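Local structure of putative endo-1,4-beta-xylanase (Bacteroides thetaiotaomicron VPI-5482, 5MSX) at residues 32-37 / 46-51; 195-200 / 215-220; 327-332 / 376-381. The protein probably hydrolyses O-glycosidic bonds in plant pectin (rhamnogalacturonan II), most likely as an arabinofuranosidase of glycoside hydrolase family 43. One frame throughout, in Å; residues are numbered along the deposited sequence.

Contacts 1 and 2 both lie in the family 43 catalytic region and bring the two predicted catalytic carboxylates to one pocket. Contact 1 carries Asp36, the predicted proton acceptor, near the centre of the chain; contact 2 carries Glu200, the predicted proton donor. Their centres are 20 Å apart, yet their nearest atoms come within about 6 Å. A calcium ion lies about 6 Å from the Asp36 side chain and about 9 Å from that of Glu200. Contact 3 belongs to the other part of the molecule, its centre 29 Å from contact 1 and 44 Å from contact 2; no active-site residue falls in it, and the Ile379 side chain lies about 10 Å from a second calcium ion.

Contact 1: 32-37 / 46-51; sequences DMIADA and FYCYAT. With EDO (1,2-ethanediol), chain U.
Asp36, the predicted proton acceptor, meets Thr51 where a short strand, 34-35, pairs with strand 45-52 in the five-bladed beta-propeller expected of family 43. Ala35 and Thr51 form an antiparallel hydrogen-bonded pair: Ala35 N donates to Thr51 O at 3.0 Å, and Thr51 N returns a bond to Ala35 O at 2.9 Å. Directly afterwards the chain turns a corner at Asp36, whose positive phi (59°) swings the following strand, 37-42, to another course. With CG beside the backbone N (chi1 -45°), the Asp36 side chain is brought obliquely across that of Thr51. Thr51 OG1 donates to Asp36 OD2 at 2.6 Å, on the anti side and 17° out of the carboxylate plane; the same hydroxyl also bonds to Ala93 N, so threonine suits a place where one small group must tie two partners. An ethanediol, also bonded to Arg286, approaches Asp36 OD2 with its O2, though the modelled separation is doubtfully short. Replacing Asp36 by alanine removes the carboxylate, which would probably leave the Thr51 hydroxyl without its acceptor. The rest of the contact is small and apolar. Ala50 CB lies 3.9 Å from Ile34 CB, Ile34 CD1 reaches Cys48 SG at 3.7 Å, and Ala37 CB adds a further contact at 4.0 Å to Cys48 SG; a methyl at Ala50 fits because Ala35 O is also only 3.4 Å from Ala50 CB. Such a corner, setting the predicted base at the pocket beside His260, is consistent with the active site of family 43 propellers.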
loop_
_atom_site.group_PDB
_atom_site.type_symbol
_atom_site.label_atom_id
_atom_site.label_comp_id
_atom_site.label_asym_id
_atom_site.label_seq_id
_atom_site.Cartn_x
_atom_site.Cartn_y
_atom_site.Cartn_z
ATOM N N ASP C 32 -30.553 4.354 18.748
ATOM C CA ASP C 32 -30.942 5.081 17.587
ATOM C C ASP C 32 -31.542 4.030 16.653
ATOM O O ASP C 32 -31.520 2.831 16.948
ATOM C CB ASP C 32 -29.718 5.788 16.956
ATOM C CG ASP C 32 -30.095 6.949 16.021
ATOM O OD1 ASP C 32 -31.305 7.207 15.824
ATOM O OD2 ASP C 32 -29.174 7.567 15.428
ATOM N N MET C 33 -32.099 4.491 15.557
ATOM C CA MET C 33 -32.516 3.636 14.483
ATOM C C MET C 33 -31.357 3.507 13.502
ATOM O O MET C 33 -30.974 4.486 12.852
ATOM C CB MET C 33 -33.787 4.209 13.842
ATOM C CG MET C 33 -34.959 4.098 14.816
ATOM S SD MET C 33 -36.507 4.696 14.162
ATOM C CE MET C 33 -37.671 4.121 15.399
ATOM N N ILE C 34 -30.757 2.309 13.485
ATOM C CA ILE C 34 -29.666 1.987 12.604
ATOM C C ILE C 34 -29.913 0.638 11.930
ATOM O O ILE C 34 -30.610 -0.235 12.487
ATOM C CB ILE C 34 -28.299 2.006 13.321
ATOM C CG1 ILE C 34 -28.200 0.935 14.420
ATOM C CG2 ILE C 34 -28.018 3.400 13.883
ATOM C CD1 ILE C 34 -26.769 0.513 14.697
ATOM N N ALA C 35 -29.360 0.510 10.733
ATOM C CA ALA C 35 -29.445 -0.684 9.935
ATOM C C ALA C 35 -28.123 -0.929 9.188
ATOM O O ALA C 35 -27.246 -0.060 9.132
ATOM C CB ALA C 35 -30.579 -0.540 8.938
ATOM N N ASP C 36 -28.009 -2.111 8.603
ATOM C CA ASP C 36 -26.927 -2.444 7.698
ATOM C C ASP C 36 -25.566 -2.302 8.423
ATOM O O ASP C 36 -24.595 -1.812 7.840
ATOM C CB ASP C 36 -26.934 -1.548 6.434
ATOM C CG ASP C 36 -28.335 -1.353 5.800
ATOM O OD1 ASP C 36 -29.148 -2.301 5.750
ATOM O OD2 ASP C 36 -28.566 -0.236 5.287
ATOM N N ALA C 37 -25.511 -2.734 9.676
ATOM C CA ALA C 37 -24.398 -2.414 10.569
ATOM C C ALA C 37 -23.138 -3.213 10.268
ATOM O O ALA C 37 -23.200 -4.397 9.890
ATOM C CB ALA C 37 -24.807 -2.623 12.016
ATOM N N PHE C 46 -14.739 -1.157 20.360
ATOM C CA PHE C 46 -15.728 -1.559 19.332
ATOM C C PHE C 46 -16.238 -0.353 18.568
ATOM O O PHE C 46 -16.419 0.705 19.142
ATOM C CB PHE C 46 -16.888 -2.341 19.925
ATOM C CG PHE C 46 -16.452 -3.558 20.728
ATOM C CD1 PHE C 46 -16.179 -4.762 20.098
ATOM C CD2 PHE C 46 -16.323 -3.489 22.113
ATOM C CE1 PHE C 46 -15.765 -5.878 20.825
ATOM C CE2 PHE C 46 -15.935 -4.598 22.855
ATOM C CZ PHE C 46 -15.655 -5.806 22.216
ATOM N N TYR C 47 -16.393 -0.519 17.256
ATOM C CA TYR C 47 -16.906 0.491 16.364
ATOM C C TYR C 47 -18.125 -0.084 15.638
ATOM O O TYR C 47 -18.121 -1.280 15.279
ATOM C CB TYR C 47 -15.858 0.845 15.324
ATOM C CG TYR C 47 -14.678 1.595 15.871
ATOM C CD1 TYR C 47 -13.692 0.947 16.612
ATOM C CD2 TYR C 47 -14.554 2.976 15.662
ATOM C CE1 TYR C 47 -12.611 1.643 17.117
ATOM C CE2 TYR C 47 -13.463 3.674 16.147
ATOM C CZ TYR C 47 -12.515 3.004 16.886
ATOM O OH TYR C 47 -11.470 3.725 17.363
ATOM N N CYS C 48 -19.150 0.764 15.435
ATOM C CA CYS C 48 -20.324 0.444 14.653
ATOM C C CYS C 48 -20.570 1.525 13.605
ATOM O O CYS C 48 -20.962 2.653 13.924
ATOM C CB CYS C 48 -21.550 0.254 15.553
ATOM S SG CYS C 48 -23.096 -0.149 14.651
ATOM N N TYR C 49 -20.300 1.166 12.348
ATOM C CA TYR C 49 -20.623 1.957 11.195
ATOM C C TYR C 49 -21.930 1.409 10.597
ATOM O O TYR C 49 -22.018 0.227 10.258
ATOM C CB TYR C 49 -19.524 1.790 10.152
ATOM C CG TYR C 49 -18.127 2.223 10.584
ATOM C CD1 TYR C 49 -17.723 3.568 10.474
ATOM C CD2 TYR C 49 -17.191 1.304 11.040
ATOM C CE1 TYR C 49 -16.438 3.969 10.830
ATOM C CE2 TYR C 49 -15.909 1.706 11.403
ATOM C CZ TYR C 49 -15.530 3.027 11.277
ATOM O OH TYR C 49 -14.256 3.420 11.637
ATOM N N ALA C 50 -22.910 2.261 10.396
ATOM C CA ALA C 50 -24.231 1.805 9.975
ATOM C C ALA C 50 -24.939 2.864 9.148
ATOM O O ALA C 50 -24.478 4.012 9.078
ATOM C CB ALA C 50 -25.061 1.422 11.200
ATOM N N THR C 51 -26.015 2.448 8.478
ATOM C CA THR C 51 -26.999 3.375 7.945
ATOM C C THR C 51 -27.781 3.978 9.133
ATOM O O THR C 51 -28.300 3.232 9.985
ATOM C CB THR C 51 -27.995 2.648 7.035
ATOM O OG1 THR C 51 -27.306 1.917 6.023
ATOM C CG2 THR C 51 -29.030 3.627 6.413
HETATM C C1 EDO U . -31.466 0.355 1.911
HETATM O O1 EDO U . -31.306 -1.071 1.947
HETATM C C2 EDO U . -30.727 1.001 3.058
HETATM O O2 EDO U . -30.766 0.131 4.177
#

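Contact 2: 195-200 / 215-220; sequences RKEYSE and YTIGGD
Arg195 lies in the loop between strands 187-190 and 203-207, which runs beside strand 210-217, the second strand of a four-stranded antiparallel sheet, probably one blade of the family 43 propeller. Its CB is 3.6 Å from Tyr215 OH while its guanidinium leaves for a salt bridge with Asp244. Glu197, exposed, crosses the branched end of Ile217 at about a right angle; its aliphatic CG can pack there, but the fine detail is doubtful because Ile217 has two conformers. Tyr198 works through both ends. Its carbonyl takes hydrogen bonds from two waters, one of which accepts from Gly218 N, the other bridging to Gly218 O and Thr216 OG1; Tyr198 OH donates to Glu200 OE1 at 2.8 Å, from above the carboxylate plane, and so helps to fix the rotation of that group. Ser199 is small enough to be buried against the strand: with OG anti to the backbone N (chi1 173°), it donates to a lone pair of Thr216 O at 2.8 Å, in the carbonyl plane, and sits at the edge of the Tyr215 ring. Glu200, the predicted proton donor, has its carboxylate beside Asp154, and its OE2 makes a weak hydrogen bond with Tyr223 OH. Its backbone is gripped instead by Thr216: Thr216 N donates to Glu200 O at 3.2 Å, and Glu200 N donates to Thr216 OG1 at 2.9 Å.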
loop_
_atom_site.group_PDB
_atom_site.type_symbol
_atom_site.label_atom_id
_atom_site.label_comp_id
_atom_site.label_asym_id
_atom_site.label_seq_id
_atom_site.Cartn_x
_atom_site.Cartn_y
_atom_site.Cartn_z
ATOM N N ARG C 195 -30.365 -20.678 -3.380
ATOM C CA ARG C 195 -31.493 -19.737 -3.344
ATOM C C ARG C 195 -31.218 -18.584 -4.287
ATOM O O ARG C 195 -30.189 -17.922 -4.167
ATOM C CB ARG C 195 -31.756 -19.315 -1.899
ATOM C CG ARG C 195 -32.229 -20.539 -1.118
ATOM C CD ARG C 195 -32.286 -20.339 0.360
ATOM N NE ARG C 195 -32.308 -21.608 1.094
ATOM C CZ ARG C 195 -33.349 -22.436 1.204
ATOM N NH1 ARG C 195 -34.527 -22.170 0.637
ATOM N NH2 ARG C 195 -33.215 -23.547 1.918
ATOM N N LYS C 196 -32.137 -18.354 -5.228
ATOM C CA LYS C 196 -31.870 -17.570 -6.457
ATOM C C LYS C 196 -32.400 -16.121 -6.502
ATOM O O LYS C 196 -32.102 -15.369 -7.450
ATOM C CB LYS C 196 -32.450 -18.311 -7.679
ATOM C CG LYS C 196 -32.150 -19.807 -7.765
ATOM C CD LYS C 196 -30.675 -20.089 -7.960
ATOM C CE LYS C 196 -30.398 -21.578 -8.100
ATOM N NZ LYS C 196 -28.949 -21.824 -8.377
ATOM N N GLU C 197 -33.194 -15.728 -5.514
ATOM C CA GLU C 197 -33.878 -14.429 -5.561
ATOM C C GLU C 197 -32.957 -13.255 -5.275
ATOM O O GLU C 197 -31.780 -13.440 -4.924
ATOM C CB GLU C 197 -35.119 -14.417 -4.654
ATOM C CG GLU C 197 -34.927 -14.784 -3.183
ATOM C CD GLU C 197 -35.046 -16.287 -2.906
ATOM O OE1 GLU C 197 -35.900 -16.698 -2.082
ATOM O OE2 GLU C 197 -34.291 -17.067 -3.521
ATOM N N TYR C 198 -33.467 -12.045 -5.487
ATOM C CA TYR C 198 -32.720 -10.834 -5.204
ATOM C C TYR C 198 -31.978 -10.902 -3.854
ATOM O O TYR C 198 -32.584 -11.179 -2.799
ATOM C CB TYR C 198 -33.636 -9.608 -5.193
ATOM C CG TYR C 198 -32.881 -8.365 -4.806
ATOM C CD1 TYR C 198 -31.911 -7.837 -5.641
ATOM C CD2 TYR C 198 -33.084 -7.753 -3.561
ATOM C CE1 TYR C 198 -31.170 -6.720 -5.277
ATOM C CE2 TYR C 198 -32.346 -6.641 -3.186
ATOM C CZ TYR C 198 -31.403 -6.121 -4.051
ATOM O OH TYR C 198 -30.689 -5.015 -3.667
ATOM N N SER C 199 -30.683 -10.573 -3.883
ATOM C CA SER C 199 -29.837 -10.624 -2.693
ATOM C C SER C 199 -28.981 -9.390 -2.514
ATOM O O SER C 199 -28.491 -8.770 -3.499
ATOM C CB SER C 199 -28.917 -11.848 -2.775
ATOM O OG SER C 199 -27.964 -11.828 -1.715
ATOM N N GLU C 200 -28.777 -9.033 -1.251
ATOM C CA GLU C 200 -27.918 -7.891 -0.908
ATOM C C GLU C 200 -27.185 -8.161 0.406
ATOM O O GLU C 200 -27.116 -9.301 0.841
ATOM C CB GLU C 200 -28.758 -6.607 -0.889
ATOM C CG GLU C 200 -29.820 -6.513 0.193
ATOM C CD GLU C 200 -30.767 -5.299 0.013
ATOM O OE1 GLU C 200 -30.575 -4.508 -0.946
ATOM O OE2 GLU C 200 -31.701 -5.118 0.835
ATOM N N TYR C 215 -25.524 -14.250 2.468
ATOM C CA TYR C 215 -26.215 -13.348 1.565
ATOM C C TYR C 215 -27.698 -13.242 1.976
ATOM O O TYR C 215 -28.287 -14.212 2.456
ATOM C CB TYR C 215 -26.032 -13.860 0.126
ATOM C CG TYR C 215 -26.621 -15.236 -0.147
ATOM C CD1 TYR C 215 -25.929 -16.392 0.180
ATOM C CD2 TYR C 215 -27.873 -15.371 -0.738
ATOM C CE1 TYR C 215 -26.483 -17.643 -0.040
ATOM C CE2 TYR C 215 -28.434 -16.628 -0.978
ATOM C CZ TYR C 215 -27.746 -17.750 -0.631
ATOM O OH TYR C 215 -28.322 -18.981 -0.855
ATOM N N THR C 216 -28.289 -12.068 1.827
ATOM C CA THR C 216 -29.722 -11.908 2.133
ATOM C C THR C 216 -30.599 -12.406 1.020
ATOM O O THR C 216 -30.179 -12.469 -0.149
ATOM C CB THR C 216 -30.159 -10.443 2.446
ATOM O OG1 THR C 216 -30.180 -9.620 1.246
ATOM C CG2 THR C 216 -29.292 -9.856 3.512
ATOM N N ILE C 217 -31.791 -12.827 1.436
ATOM C CA ILE C 217 -32.917 -13.175 0.589
ATOM C C ILE C 217 -34.162 -12.422 1.138
ATOM O O ILE C 217 -34.273 -12.232 2.348
ATOM C CB ILE C 217 -33.097 -14.706 0.648
ATOM C CG1 ILE C 217 -31.989 -15.401 -0.154
ATOM C CG2 ILE C 217 -34.458 -15.160 0.181
ATOM C CD1 ILE C 217 -31.726 -14.795 -1.518
ATOM N N GLY C 218 -35.086 -12.015 0.259
ATOM C CA GLY C 218 -36.298 -11.295 0.669
ATOM C C GLY C 218 -36.012 -9.865 1.059
ATOM O O GLY C 218 -34.958 -9.300 0.754
ATOM N N GLY C 219 -36.978 -9.280 1.744
ATOM C CA GLY C 219 -36.908 -7.902 2.222
ATOM C C GLY C 219 -38.046 -7.687 3.229
ATOM O O GLY C 219 -38.938 -8.530 3.339
ATOM N N ASP C 220 -37.995 -6.583 3.963
ATOM C CA ASP C 220 -39.015 -6.247 4.992
ATOM C C ASP C 220 -39.106 -7.404 5.978
ATOM O O ASP C 220 -38.056 -7.941 6.353
ATOM C CB ASP C 220 -40.368 -5.870 4.335
ATOM C CG ASP C 220 -40.221 -4.751 3.302
ATOM O OD1 ASP C 220 -39.606 -3.718 3.624
ATOM O OD2 ASP C 220 -40.667 -4.918 2.153
HETATM O O HOH W 1 -32.507 -9.525 -0.159
HETATM O O HOH W 2 -35.213 -11.385 -2.485
#

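Contact 3: 327-332 / 376-381; sequences TVYASS and NPWIVA
Trp378, Tyr329 and Ser331 carry most of this contact, in which two antiparallel strands (axes 4.7 Å apart) join in the beta-sandwich typical of F5/8 type C domains. The indole of Trp378 folds back over the partner strand, its CG lying between the backbone N and the carbonyl carbon (chi1 56°). One face receives Ser331 CB, a CH-pi contact 3.5 Å from the centroid of the five-membered ring, with Ala330 C over the same face. Tyr329 CD1 approaches the indole edge, in its plane, 3.8 Å from Trp378 CZ3. The phenol in turn lies alongside Val380, whose CB sits over one ring face, while Val380 CG1 touches Tyr329 CZ at 3.5 Å. Ser331 closes the ladder where the strand runs out. Its N gives a 2.8 Å hydrogen bond to Trp378 O, and its OG accepts one from Trp378 N at 3.0 Å, replacing a backbone carbonyl; a hydroxyl can accept this N-H and also bond Asp373 OD2, which suits serine here. Between these ends, Tyr329 and Val380 make a hydrogen-bonded pair, Val380 N meeting Tyr329 O head-on at 2.9 Å. On the other face, Val328 packs with Ala381 and Ala330 with Ile379; Ala330 and Ile379 touch Trp367, Ile379 and Ala381 touch strand 452-458, and Val328 meets Pro355, while strand 378-383 lies between 325-330 and 438-448, antiparallel to both.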
loop_
_atom_site.group_PDB
_atom_site.type_symbol
_atom_site.label_atom_id
_atom_site.label_comp_id
_atom_site.label_asym_id
_atom_site.label_seq_id
_atom_site.Cartn_x
_atom_site.Cartn_y
_atom_site.Cartn_z
ATOM N N THR C 327 -39.659 7.561 40.167
ATOM C CA THR C 327 -40.724 7.828 39.200
ATOM C C THR C 327 -40.273 8.876 38.172
ATOM O O THR C 327 -39.306 9.630 38.387
ATOM C CB THR C 327 -42.026 8.347 39.852
ATOM O OG1 THR C 327 -41.743 9.516 40.622
ATOM C CG2 THR C 327 -42.691 7.306 40.744
ATOM N N VAL C 328 -40.990 8.904 37.055
ATOM C CA VAL C 328 -40.780 9.875 35.998
ATOM C C VAL C 328 -42.135 10.342 35.513
ATOM O O VAL C 328 -43.118 9.645 35.685
ATOM C CB VAL C 328 -40.007 9.293 34.785
ATOM C CG1 VAL C 328 -38.531 9.200 35.081
ATOM C CG2 VAL C 328 -40.530 7.918 34.397
ATOM N N TYR C 329 -42.173 11.522 34.917
ATOM C CA TYR C 329 -43.393 12.071 34.322
ATOM C C TYR C 329 -42.975 13.182 33.395
ATOM O O TYR C 329 -41.861 13.667 33.496
ATOM C CB TYR C 329 -44.399 12.566 35.380
ATOM C CG TYR C 329 -43.859 13.579 36.376
ATOM C CD1 TYR C 329 -43.854 14.949 36.084
ATOM C CD2 TYR C 329 -43.362 13.167 37.612
ATOM C CE1 TYR C 329 -43.364 15.878 37.004
ATOM C CE2 TYR C 329 -42.863 14.086 38.527
ATOM C CZ TYR C 329 -42.870 15.434 38.220
ATOM O OH TYR C 329 -42.383 16.331 39.132
ATOM N N ALA C 330 -43.855 13.566 32.479
ATOM C CA ALA C 330 -43.492 14.487 31.414
ATOM C C ALA C 330 -44.605 15.461 31.090
ATOM O O ALA C 330 -45.690 15.336 31.599
ATOM C CB ALA C 330 -43.111 13.695 30.166
ATOM N N SER C 331 -44.302 16.430 30.239
ATOM C CA SER C 331 -45.269 17.403 29.748
ATOM C C SER C 331 -46.353 16.807 28.864
ATOM O O SER C 331 -47.464 17.309 28.834
ATOM C CB SER C 331 -44.545 18.499 28.964
ATOM O OG SER C 331 -43.899 18.004 27.804
ATOM N N SER C 332 -46.002 15.770 28.103
ATOM C CA SER C 332 -46.956 15.036 27.301
ATOM C C SER C 332 -46.380 13.680 26.900
ATOM O O SER C 332 -45.193 13.379 27.136
ATOM C CB SER C 332 -47.331 15.821 26.046
ATOM O OG SER C 332 -46.256 15.883 25.136
ATOM N N ASN C 376 -40.884 23.905 24.506
ATOM C CA ASN C 376 -40.310 23.344 25.749
ATOM C C ASN C 376 -41.078 22.116 26.281
ATOM O O ASN C 376 -41.628 22.161 27.392
ATOM C CB ASN C 376 -40.231 24.400 26.864
ATOM C CG ASN C 376 -39.262 25.507 26.556
ATOM O OD1 ASN C 376 -38.819 25.682 25.419
ATOM N ND2 ASN C 376 -38.929 26.274 27.581
ATOM N N PRO C 377 -41.137 21.025 25.485
ATOM C CA PRO C 377 -41.514 19.747 26.084
ATOM C C PRO C 377 -40.523 19.405 27.174
ATOM O O PRO C 377 -39.352 19.774 27.068
ATOM C CB PRO C 377 -41.412 18.750 24.919
ATOM C CG PRO C 377 -40.664 19.443 23.838
ATOM C CD PRO C 377 -40.905 20.908 24.034
ATOM N N TRP C 378 -40.975 18.730 28.222
ATOM C CA TRP C 378 -40.085 18.412 29.315
ATOM C C TRP C 378 -40.419 17.088 29.964
ATOM O O TRP C 378 -41.535 16.569 29.839
ATOM C CB TRP C 378 -40.072 19.549 30.352
ATOM C CG TRP C 378 -41.433 19.903 30.889
ATOM C CD1 TRP C 378 -42.208 20.960 30.513
ATOM C CD2 TRP C 378 -42.172 19.193 31.895
ATOM N NE1 TRP C 378 -43.379 20.953 31.221
ATOM C CE2 TRP C 378 -43.384 19.885 32.081
ATOM C CE3 TRP C 378 -41.922 18.043 32.662
ATOM C CZ2 TRP C 378 -44.364 19.457 32.995
ATOM C CZ3 TRP C 378 -42.887 17.613 33.564
ATOM C CH2 TRP C 378 -44.103 18.318 33.718
ATOM N N ILE C 379 -39.420 16.551 30.658
ATOM C CA ILE C 379 -39.538 15.310 31.422
ATOM C C ILE C 379 -38.789 15.503 32.735
ATOM O O ILE C 379 -37.796 16.222 32.771
ATOM C CB ILE C 379 -38.988 14.099 30.596
ATOM C CG1 ILE C 379 -39.127 12.788 31.368
ATOM C CG2 ILE C 379 -37.547 14.325 30.140
ATOM C CD1 ILE C 379 -39.066 11.540 30.485
ATOM N N VAL C 380 -39.255 14.840 33.785
ATOM C CA VAL C 380 -38.706 14.972 35.125
ATOM C C VAL C 380 -38.403 13.601 35.690
ATOM O O VAL C 380 -39.278 12.752 35.723
ATOM C CB VAL C 380 -39.743 15.635 36.079
ATOM C CG1 VAL C 380 -39.435 15.368 37.559
ATOM C CG2 VAL C 380 -39.853 17.130 35.822
ATOM N N ALA C 381 -37.195 13.418 36.200
ATOM C CA ALA C 381 -36.863 12.246 36.957
ATOM C C ALA C 381 -36.914 12.589 38.449
ATOM O O ALA C 381 -36.356 13.611 38.870
ATOM C CB ALA C 381 -35.482 11.757 36.576
#